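TonB-dependent siderophore receptor (Pseudomonas aeruginosa 39016, PDB 5NEC) probably carries ferric siderophores, and drugs conjugated to siderophores, across the outer membrane with energy supplied through TonB. Local coordinates at residues G132-F137 and N481-L486; F357-S362 and D439-N444; E548-S553 and G590-K595. All blocks are in the same frame, centred on the assembly; numbering follows the deposited sequence.

Contact 1 (G132-F137 and N481-L486); sequences GPNSAF and NWQAGL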
loop_
_atom_site.group_PDB
_atom_site.type_symbol
_atom_site.label_atom_id
_atom_site.label_comp_id
_atom_site.label_asym_id
_atom_site.label_seq_id
_atom_site.Cartn_x
_atom_site.Cartn_y
_atom_site.Cartn_z
ATOM N N GLY A 132 8.622 3.260 11.438
ATOM C CA GLY A 132 9.047 4.597 11.836
ATOM C C GLY A 132 9.830 5.202 10.694
ATOM O O GLY A 132 9.970 4.575 9.641
ATOM N N PRO A 133 10.368 6.419 10.896
ATOM C CA PRO A 133 11.078 7.101 9.803
ATOM C C PRO A 133 12.405 6.442 9.408
ATOM O O PRO A 133 12.964 5.629 10.171
ATOM C CB PRO A 133 11.310 8.507 10.359
ATOM C CG PRO A 133 11.349 8.305 11.837
ATOM C CD PRO A 133 10.354 7.223 12.135
ATOM N N ASN A 134 12.871 6.802 8.208
ATOM C CA ASN A 134 14.120 6.305 7.630
ATOM C C ASN A 134 14.667 7.360 6.635
ATOM O O ASN A 134 14.168 7.471 5.510
ATOM C CB ASN A 134 13.866 4.949 6.946
ATOM C CG ASN A 134 15.141 4.259 6.470
ATOM O OD1 ASN A 134 16.235 4.804 6.533
ATOM N ND2 ASN A 134 14.986 3.039 5.962
ATOM N N SER A 135 15.686 8.121 7.061
ATOM C CA SER A 135 16.332 9.196 6.256
ATOM C C SER A 135 16.836 8.777 4.865
ATOM O O SER A 135 16.984 9.627 3.989
ATOM C CB SER A 135 17.524 9.801 7.022
ATOM O OG SER A 135 17.112 10.510 8.179
ATOM N N ALA A 136 17.146 7.486 4.694
ATOM C CA ALA A 136 17.445 6.888 3.379
ATOM C C ALA A 136 16.408 7.231 2.283
ATOM O O ALA A 136 16.789 7.461 1.134
ATOM C CB ALA A 136 17.590 5.371 3.512
ATOM N N PHE A 137 15.118 7.246 2.647
ATOM C CA PHE A 137 14.024 7.696 1.770
ATOM C C PHE A 137 13.523 9.088 2.209
ATOM O O PHE A 137 13.652 9.458 3.381
ATOM C CB PHE A 137 12.845 6.690 1.784
ATOM C CG PHE A 137 13.251 5.220 1.717
ATOM C CD1 PHE A 137 13.457 4.474 2.884
ATOM C CD2 PHE A 137 13.368 4.561 0.487
ATOM C CE1 PHE A 137 13.808 3.128 2.822
ATOM C CE2 PHE A 137 13.711 3.205 0.430
ATOM C CZ PHE A 137 13.937 2.492 1.595
ATOM N N ASN A 481 16.028 16.477 8.197
ATOM C CA ASN A 481 15.660 15.232 8.839
ATOM C C ASN A 481 16.911 14.469 9.289
ATOM O O ASN A 481 17.873 14.380 8.544
ATOM C CB ASN A 481 14.834 14.409 7.859
ATOM C CG ASN A 481 14.526 13.052 8.387
ATOM O OD1 ASN A 481 15.001 12.052 7.854
ATOM N ND2 ASN A 481 13.752 12.999 9.471
ATOM N N TRP A 482 16.913 13.961 10.516
ATOM C CA TRP A 482 18.035 13.156 10.984
ATOM C C TRP A 482 17.654 12.156 12.049
ATOM O O TRP A 482 16.653 12.324 12.739
ATOM C CB TRP A 482 19.211 14.034 11.442
ATOM C CG TRP A 482 19.026 14.808 12.699
ATOM C CD1 TRP A 482 18.593 16.096 12.809
ATOM C CD2 TRP A 482 19.334 14.370 14.039
ATOM N NE1 TRP A 482 18.587 16.487 14.138
ATOM C CE2 TRP A 482 19.038 15.450 14.911
ATOM C CE3 TRP A 482 19.828 13.170 14.589
ATOM C CZ2 TRP A 482 19.218 15.364 16.307
ATOM C CZ3 TRP A 482 20.006 13.083 15.982
ATOM C CH2 TRP A 482 19.701 14.176 16.820
ATOM N N GLN A 483 18.452 11.094 12.152
ATOM C CA GLN A 483 18.171 10.023 13.100
ATOM C C GLN A 483 19.421 9.328 13.590
ATOM O O GLN A 483 20.438 9.305 12.901
ATOM C CB GLN A 483 17.228 8.997 12.477
ATOM C CG GLN A 483 17.840 8.226 11.327
ATOM C CD GLN A 483 16.841 7.390 10.587
ATOM O OE1 GLN A 483 16.787 7.440 9.359
ATOM N NE2 GLN A 483 16.042 6.604 11.321
ATOM N N ALA A 484 19.306 8.749 14.781
ATOM C CA ALA A 484 20.391 8.046 15.431
ATOM C C ALA A 484 19.866 6.792 16.105
ATOM O O ALA A 484 18.792 6.813 16.712
ATOM C CB ALA A 484 21.054 8.943 16.451
ATOM N N GLY A 485 20.629 5.702 15.993
ATOM C CA GLY A 485 20.284 4.429 16.615
ATOM C C GLY A 485 21.473 3.786 17.309
ATOM O O GLY A 485 22.617 3.962 16.903
ATOM N N LEU A 486 21.178 3.043 18.369
ATOM C CA LEU A 486 22.169 2.320 19.155
ATOM C C LEU A 486 21.693 0.877 19.260
ATOM O O LEU A 486 20.541 0.644 19.598
ATOM C CB LEU A 486 22.267 2.956 20.541
ATOM C CG LEU A 486 23.306 2.390 21.504
ATOM C CD1 LEU A 486 24.708 2.730 21.021
ATOM C CD2 LEU A 486 23.067 2.918 22.914
#

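Contact 2 (F357-S362 and D439-N444); sequences FKNSFS and DTIDLN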
loop_
_atom_site.group_PDB
_atom_site.type_symbol
_atom_site.label_atom_id
_atom_site.label_comp_id
_atom_site.label_asym_id
_atom_site.label_seq_id
_atom_site.Cartn_x
_atom_site.Cartn_y
_atom_site.Cartn_z
ATOM N N PHE A 357 37.217 0.935 13.383
ATOM C CA PHE A 357 35.819 0.535 13.239
ATOM C C PHE A 357 35.469 0.475 11.758
ATOM O O PHE A 357 35.924 1.280 10.959
ATOM C CB PHE A 357 34.875 1.502 13.965
ATOM C CG PHE A 357 35.308 1.876 15.358
ATOM C CD1 PHE A 357 35.364 0.940 16.397
ATOM C CD2 PHE A 357 35.715 3.173 15.612
ATOM C CE1 PHE A 357 35.801 1.317 17.664
ATOM C CE2 PHE A 357 36.121 3.559 16.890
ATOM C CZ PHE A 357 36.176 2.625 17.913
ATOM N N LYS A 358 34.634 -0.484 11.391
ATOM C CA LYS A 358 34.032 -0.531 10.081
ATOM C C LYS A 358 32.906 0.509 10.014
ATOM O O LYS A 358 32.110 0.641 10.954
ATOM C CB LYS A 358 33.427 -1.910 9.854
ATOM C CG LYS A 358 33.029 -2.198 8.414
ATOM C CD LYS A 358 32.227 -3.473 8.343
ATOM C CE LYS A 358 31.932 -3.838 6.910
ATOM N NZ LYS A 358 31.135 -5.096 6.839
ATOM N N ASN A 359 32.842 1.224 8.887
ATOM C CA ASN A 359 31.768 2.153 8.596
ATOM C C ASN A 359 31.068 1.670 7.322
ATOM O O ASN A 359 31.609 1.840 6.233
ATOM C CB ASN A 359 32.323 3.551 8.367
ATOM C CG ASN A 359 32.846 4.198 9.633
ATOM O OD1 ASN A 359 33.873 3.770 10.204
ATOM N ND2 ASN A 359 32.168 5.239 10.074
ATOM N N SER A 360 29.885 1.070 7.474
ATOM C CA SER A 360 29.048 0.699 6.346
ATOM C C SER A 360 28.108 1.862 6.057
ATOM O O SER A 360 27.249 2.191 6.883
ATOM C CB SER A 360 28.284 -0.574 6.652
ATOM O OG SER A 360 29.220 -1.626 6.812
ATOM N N PHE A 361 28.299 2.502 4.899
ATOM C CA PHE A 361 27.648 3.770 4.613
ATOM C C PHE A 361 26.880 3.761 3.291
ATOM O O PHE A 361 27.084 2.901 2.429
ATOM C CB PHE A 361 28.671 4.917 4.626
ATOM C CG PHE A 361 29.456 5.044 3.359
ATOM C CD1 PHE A 361 30.571 4.252 3.147
ATOM C CD2 PHE A 361 29.089 5.955 2.371
ATOM C CE1 PHE A 361 31.312 4.359 1.959
ATOM C CE2 PHE A 361 29.815 6.051 1.179
ATOM C CZ PHE A 361 30.925 5.261 0.979
ATOM N N SER A 362 25.980 4.735 3.170
ATOM C CA SER A 362 25.377 5.089 1.892
ATOM C C SER A 362 25.111 6.586 1.832
ATOM O O SER A 362 24.671 7.174 2.806
ATOM C CB SER A 362 24.088 4.313 1.670
ATOM O OG SER A 362 23.668 4.466 0.318
ATOM N N ASP A 439 25.238 6.072 7.858
ATOM C CA ASP A 439 26.418 5.315 8.294
ATOM C C ASP A 439 26.096 4.403 9.475
ATOM O O ASP A 439 25.488 4.842 10.434
ATOM C CB ASP A 439 27.554 6.267 8.685
ATOM C CG ASP A 439 28.904 5.540 8.901
ATOM O OD1 ASP A 439 29.014 4.374 8.479
ATOM O OD2 ASP A 439 29.850 6.140 9.471
ATOM N N THR A 440 26.525 3.145 9.388
ATOM C CA THR A 440 26.509 2.211 10.512
ATOM C C THR A 440 27.948 1.885 10.917
ATOM O O THR A 440 28.737 1.428 10.095
ATOM C CB THR A 440 25.758 0.914 10.162
ATOM O OG1 THR A 440 24.368 1.205 10.062
ATOM C CG2 THR A 440 25.931 -0.169 11.246
ATOM N N ILE A 441 28.258 2.106 12.189
ATOM C CA ILE A 441 29.600 1.895 12.727
ATOM C C ILE A 441 29.576 0.682 13.650
ATOM O O ILE A 441 28.807 0.666 14.603
ATOM C CB ILE A 441 30.076 3.149 13.493
ATOM C CG1 ILE A 441 29.798 4.414 12.647
ATOM C CG2 ILE A 441 31.534 3.003 13.855
ATOM C CD1 ILE A 441 30.259 5.727 13.240
ATOM N N ASP A 442 30.374 -0.343 13.357
ATOM C CA ASP A 442 30.560 -1.473 14.296
ATOM C C ASP A 442 31.639 -1.079 15.267
ATOM O O ASP A 442 32.808 -1.016 14.891
ATOM C CB ASP A 442 31.004 -2.759 13.605
ATOM C CG ASP A 442 29.969 -3.324 12.679
ATOM O OD1 ASP A 442 28.764 -3.271 13.018
ATOM O OD2 ASP A 442 30.366 -3.838 11.603
ATOM N N LEU A 443 31.248 -0.799 16.510
ATOM C CA LEU A 443 32.200 -0.439 17.563
ATOM C C LEU A 443 32.968 -1.687 18.031
ATOM O O LEU A 443 34.187 -1.665 18.118
ATOM C CB LEU A 443 31.492 0.274 18.718
ATOM C CG LEU A 443 30.782 1.582 18.325
ATOM C CD1 LEU A 443 29.992 2.140 19.502
ATOM C CD2 LEU A 443 31.752 2.631 17.806
ATOM N N ASN A 444 32.233 -2.754 18.332
ATOM C CA ASN A 444 32.783 -4.114 18.504
ATOM C C ASN A 444 31.674 -5.102 18.139
ATOM O O ASN A 444 30.662 -4.682 17.583
ATOM C CB ASN A 444 33.340 -4.342 19.926
ATOM C CG ASN A 444 32.312 -4.096 21.024
ATOM O OD1 ASN A 444 31.107 -4.348 20.872
ATOM N ND2 ASN A 444 32.795 -3.604 22.153
#

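Contact 3 (E548-S553 and G590-K595); sequences ERLELS and GKLTEK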
loop_
_atom_site.group_PDB
_atom_site.type_symbol
_atom_site.label_atom_id
_atom_site.label_comp_id
_atom_site.label_asym_id
_atom_site.label_seq_id
_atom_site.Cartn_x
_atom_site.Cartn_y
_atom_site.Cartn_z
ATOM N N GLU A 548 18.411 -19.283 13.050
ATOM C CA GLU A 548 18.003 -18.044 12.361
ATOM C C GLU A 548 16.906 -18.237 11.302
ATOM O O GLU A 548 16.917 -17.574 10.260
ATOM C CB GLU A 548 19.220 -17.352 11.737
ATOM C CG GLU A 548 20.364 -17.094 12.715
ATOM C CD GLU A 548 21.724 -17.020 12.033
ATOM O OE1 GLU A 548 21.904 -17.675 10.980
ATOM O OE2 GLU A 548 22.618 -16.317 12.557
ATOM N N ARG A 549 15.974 -19.152 11.573
ATOM C CA ARG A 549 14.807 -19.368 10.715
ATOM C C ARG A 549 13.525 -18.793 11.311
ATOM O O ARG A 549 12.495 -18.831 10.648
ATOM C CB ARG A 549 14.607 -20.859 10.454
ATOM C CG ARG A 549 15.723 -21.499 9.667
ATOM C CD ARG A 549 15.459 -22.970 9.465
ATOM N NE ARG A 549 16.577 -23.619 8.782
ATOM C CZ ARG A 549 16.741 -24.939 8.659
ATOM N NH1 ARG A 549 15.855 -25.800 9.175
ATOM N NH2 ARG A 549 17.810 -25.406 8.010
ATOM N N LEU A 550 13.591 -18.299 12.554
ATOM C CA LEU A 550 12.470 -17.674 13.258
ATOM C C LEU A 550 12.944 -16.348 13.840
ATOM O O LEU A 550 13.852 -16.346 14.663
ATOM C CB LEU A 550 11.995 -18.576 14.404
ATOM C CG LEU A 550 10.785 -18.110 15.236
ATOM C CD1 LEU A 550 9.525 -18.078 14.386
ATOM C CD2 LEU A 550 10.584 -18.997 16.456
ATOM N N GLU A 551 12.335 -15.235 13.425
ATOM C CA GLU A 551 12.659 -13.923 13.996
ATOM C C GLU A 551 11.493 -13.453 14.879
ATOM O O GLU A 551 10.359 -13.426 14.420
ATOM C CB GLU A 551 12.985 -12.902 12.885
ATOM C CG GLU A 551 14.391 -13.039 12.262
ATOM C CD GLU A 551 15.131 -11.711 12.003
ATOM O OE1 GLU A 551 15.140 -10.857 12.921
ATOM O OE2 GLU A 551 15.711 -11.539 10.882
ATOM N N LEU A 552 11.776 -13.134 16.142
ATOM C CA LEU A 552 10.807 -12.503 17.035
ATOM C C LEU A 552 11.214 -11.055 17.289
ATOM O O LEU A 552 12.396 -10.773 17.391
ATOM C CB LEU A 552 10.694 -13.276 18.355
ATOM C CG LEU A 552 10.331 -14.759 18.238
ATOM C CD1 LEU A 552 10.076 -15.345 19.618
ATOM C CD2 LEU A 552 9.103 -14.976 17.368
ATOM N N SER A 553 10.232 -10.149 17.360
ATOM C CA SER A 553 10.450 -8.702 17.534
ATOM C C SER A 553 9.503 -8.126 18.577
ATOM O O SER A 553 8.367 -8.566 18.703
ATOM C CB SER A 553 10.195 -7.937 16.223
ATOM O OG SER A 553 11.262 -8.061 15.309
ATOM N N GLY A 590 8.775 -16.773 10.366
ATOM C CA GLY A 590 9.596 -17.931 9.985
ATOM C C GLY A 590 9.113 -19.278 10.536
ATOM O O GLY A 590 7.926 -19.467 10.777
ATOM N N LYS A 591 10.044 -20.213 10.729
ATOM C CA LYS A 591 9.727 -21.600 11.132
ATOM C C LYS A 591 9.644 -21.789 12.645
ATOM O O LYS A 591 10.548 -21.400 13.378
ATOM C CB LYS A 591 10.741 -22.593 10.542
ATOM C CG LYS A 591 10.482 -22.839 9.062
ATOM C CD LYS A 591 11.516 -23.684 8.368
ATOM C CE LYS A 591 11.272 -23.617 6.869
ATOM N NZ LYS A 591 12.208 -24.477 6.097
ATOM N N LEU A 592 8.547 -22.392 13.101
ATOM C CA LEU A 592 8.399 -22.781 14.500
ATOM C C LEU A 592 8.975 -24.192 14.694
ATOM O O LEU A 592 9.736 -24.436 15.629
ATOM C CB LEU A 592 6.929 -22.722 14.913
ATOM C CG LEU A 592 6.281 -21.335 14.822
ATOM C CD1 LEU A 592 4.774 -21.448 14.983
ATOM C CD2 LEU A 592 6.862 -20.386 15.859
ATOM N N THR A 593 8.579 -25.105 13.810
ATOM C CA THR A 593 9.188 -26.421 13.657
ATOM C C THR A 593 9.549 -26.565 12.183
ATOM O O THR A 593 9.406 -25.623 11.414
ATOM C CB THR A 593 8.215 -27.542 14.064
ATOM O OG1 THR A 593 7.167 -27.638 13.091
ATOM C CG2 THR A 593 7.632 -27.285 15.446
ATOM N N GLU A 594 10.022 -27.736 11.785
ATOM C CA GLU A 594 10.376 -27.975 10.385
ATOM C C GLU A 594 9.189 -27.867 9.435
ATOM O O GLU A 594 9.365 -27.455 8.287
ATOM C CB GLU A 594 11.045 -29.348 10.221
ATOM C CG GLU A 594 12.466 -29.412 10.777
ATOM C CD GLU A 594 13.412 -28.428 10.095
ATOM O OE1 GLU A 594 13.233 -28.178 8.878
ATOM O OE2 GLU A 594 14.326 -27.897 10.775
ATOM N N LYS A 595 7.999 -28.223 9.916
ATOM C CA LYS A 595 6.785 -28.225 9.093
ATOM C C LYS A 595 5.851 -27.027 9.303
ATOM O O LYS A 595 4.975 -26.801 8.487
ATOM C CB LYS A 595 6.006 -29.509 9.358
ATOM C CG LYS A 595 6.776 -30.781 9.094
ATOM C CD LYS A 595 5.854 -31.977 9.321
ATOM C CE LYS A 595 6.381 -33.215 8.636
ATOM N NZ LYS A 595 5.529 -34.363 9.009
#

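Contact 1 (G132-F137 and N481-L486)
A first torsion of 67° swings CG of Gln483 in between its own backbone N and carbonyl carbon, and from there the chain runs extended to the loop 132-137; in Asn481 CG lies opposite the backbone N instead. Alternate residues of a strand face the same way, so these two amides rise together from strand 471-488 and meet Ser135 from alternate positions of the strand. OE1 of Gln483 accepts the backbone N of Ser135 at 2.6 Å, a nearly straight bond (168° at the hydrogen) whose donor is somewhat tilted from the carbonyl plane. The other end of the same amide is held less firmly: NE2 gives a weak bond of 3.4 Å to O of Pro133. Glutamine suits this place because one planar group can serve both a backbone N-H and a backbone C=O of a loop with no regular strand structure.

The loop belongs to the plug and the strand to the barrel wall, so this is a plug-barrel contact of the kind that defines TonB-dependent receptors, in which a globular domain fills a large antiparallel barrel. Ser135 OG donates to OD1 of Asn481 at 2.6 Å, coming from above the carbonyl plane, 43° out of it. The small serine lets its backbone come close to the wall while still offering a hydroxyl. The CB of Trp482, between the two amides in sequence, is directed away from the loop, and the residue lies on the surface. Ser135 O also receives a weak hydrogen bond from Arg454 of strand 447-464, while Pro133 lies against Ala501 of strand 494-503.

Contact 2 (F357-S362 and D439-N444)
Asn359 and Asp439 meet on the close-packed face of two antiparallel strands, where ND2 of Asn359 donates to OD2 of Asp439 at 2.6 Å. The carboxylate uses its syn lone pair and the two planes are only 28° apart, so amide and acid lie nearly in one plane. CG of Asp439 stands opposite its backbone N (chi1 -169°), which carries the acid across to the asparagine. Ile441 flanks this amide, its CG1 3.6 Å from ND2 of Asn359. Next along the strands, the backbones of Ser360 and Thr440 form an antiparallel hydrogen-bonded pair, with Thr440 N to Ser360 O at 2.8 Å. Packing is close at Phe357 too, where Leu443 lays CD2 over the centre of the ring as a CH-pi contact, 4.2 Å from the centroid.

The looser side is the other face. There Lys358 and Asp442 lie side by side, but NZ of Lys358 stays 5.0 Å from OD2 of Asp442, so any attraction between their opposite charges is probably weak; charged side chains suit this partly exposed border.

The pair forms part of the antiparallel barrel wall, between strand 327-354 beside 357-362 and strand 447-464 beside 439-444, while Thr440 OG1 reaches inward to a hydrogen bond with Thr44.

Contact 3 (E548-S553 and G590-K595)
Arg549 crosses to Glu594 by a long side chain that leaves CB with CG opposite its own carbonyl carbon (chi1 -65°) and then runs extended to NE. On the way CD passes CD of Lys591 at 4.2 Å, aliphatic part against aliphatic part. At the tip NH1 reaches OE2 of Glu594 at 3.0 Å, a salt bridge made at the edge of the guanidinium, with the carboxylate turned 83° against it. Glu594 bends at its second torsion to bring the acid back toward the arginine.

The backbone underneath is tied by Lys591 N to Arg549 O at 2.8 Å, with the donor above the carbonyl plane. Gly590 and Leu550 form an antiparallel non-hydrogen-bonded pair, and CA of Gly590 approaches Arg549 O at 3.1 Å; the glycine's backbone angles, and the nearness of that oxygen, require a residue without a side chain where the chain turns a corner. Arg549 and Leu550 both face Phe545, which makes a classic beta bulge. Leu550 meets Leu592, CD1 to CD2 at 3.8 Å, an apolar touch beside the backbone bond.

The mixture implies a graded join: apolar and backbone contacts below, and on the surface a salt bridge whose acid would also temper the like charges of Arg549 and Lys591, presumably weakened by solvent.

In the fold
All three contacts reach the same barrel wall, but only contact 1 joins it to another domain, the plug; contacts 2 and 3 join barrel segments to each other. Contact 1 is partly buried and is made by side-chain amides of the strand meeting a loop of irregular shape. Contact 2 lies at the surface of the wall, is a regular strand pairing, and sits nested in the chain between the segments of contact 1, with centres 15 Å apart. Contact 3, its centre about 28 Å from either of the other centres, follows both in sequence. At a strand's start and a loop, it exchanges extended pairing for one backbone bond, a leucine pair and an exposed salt bridge.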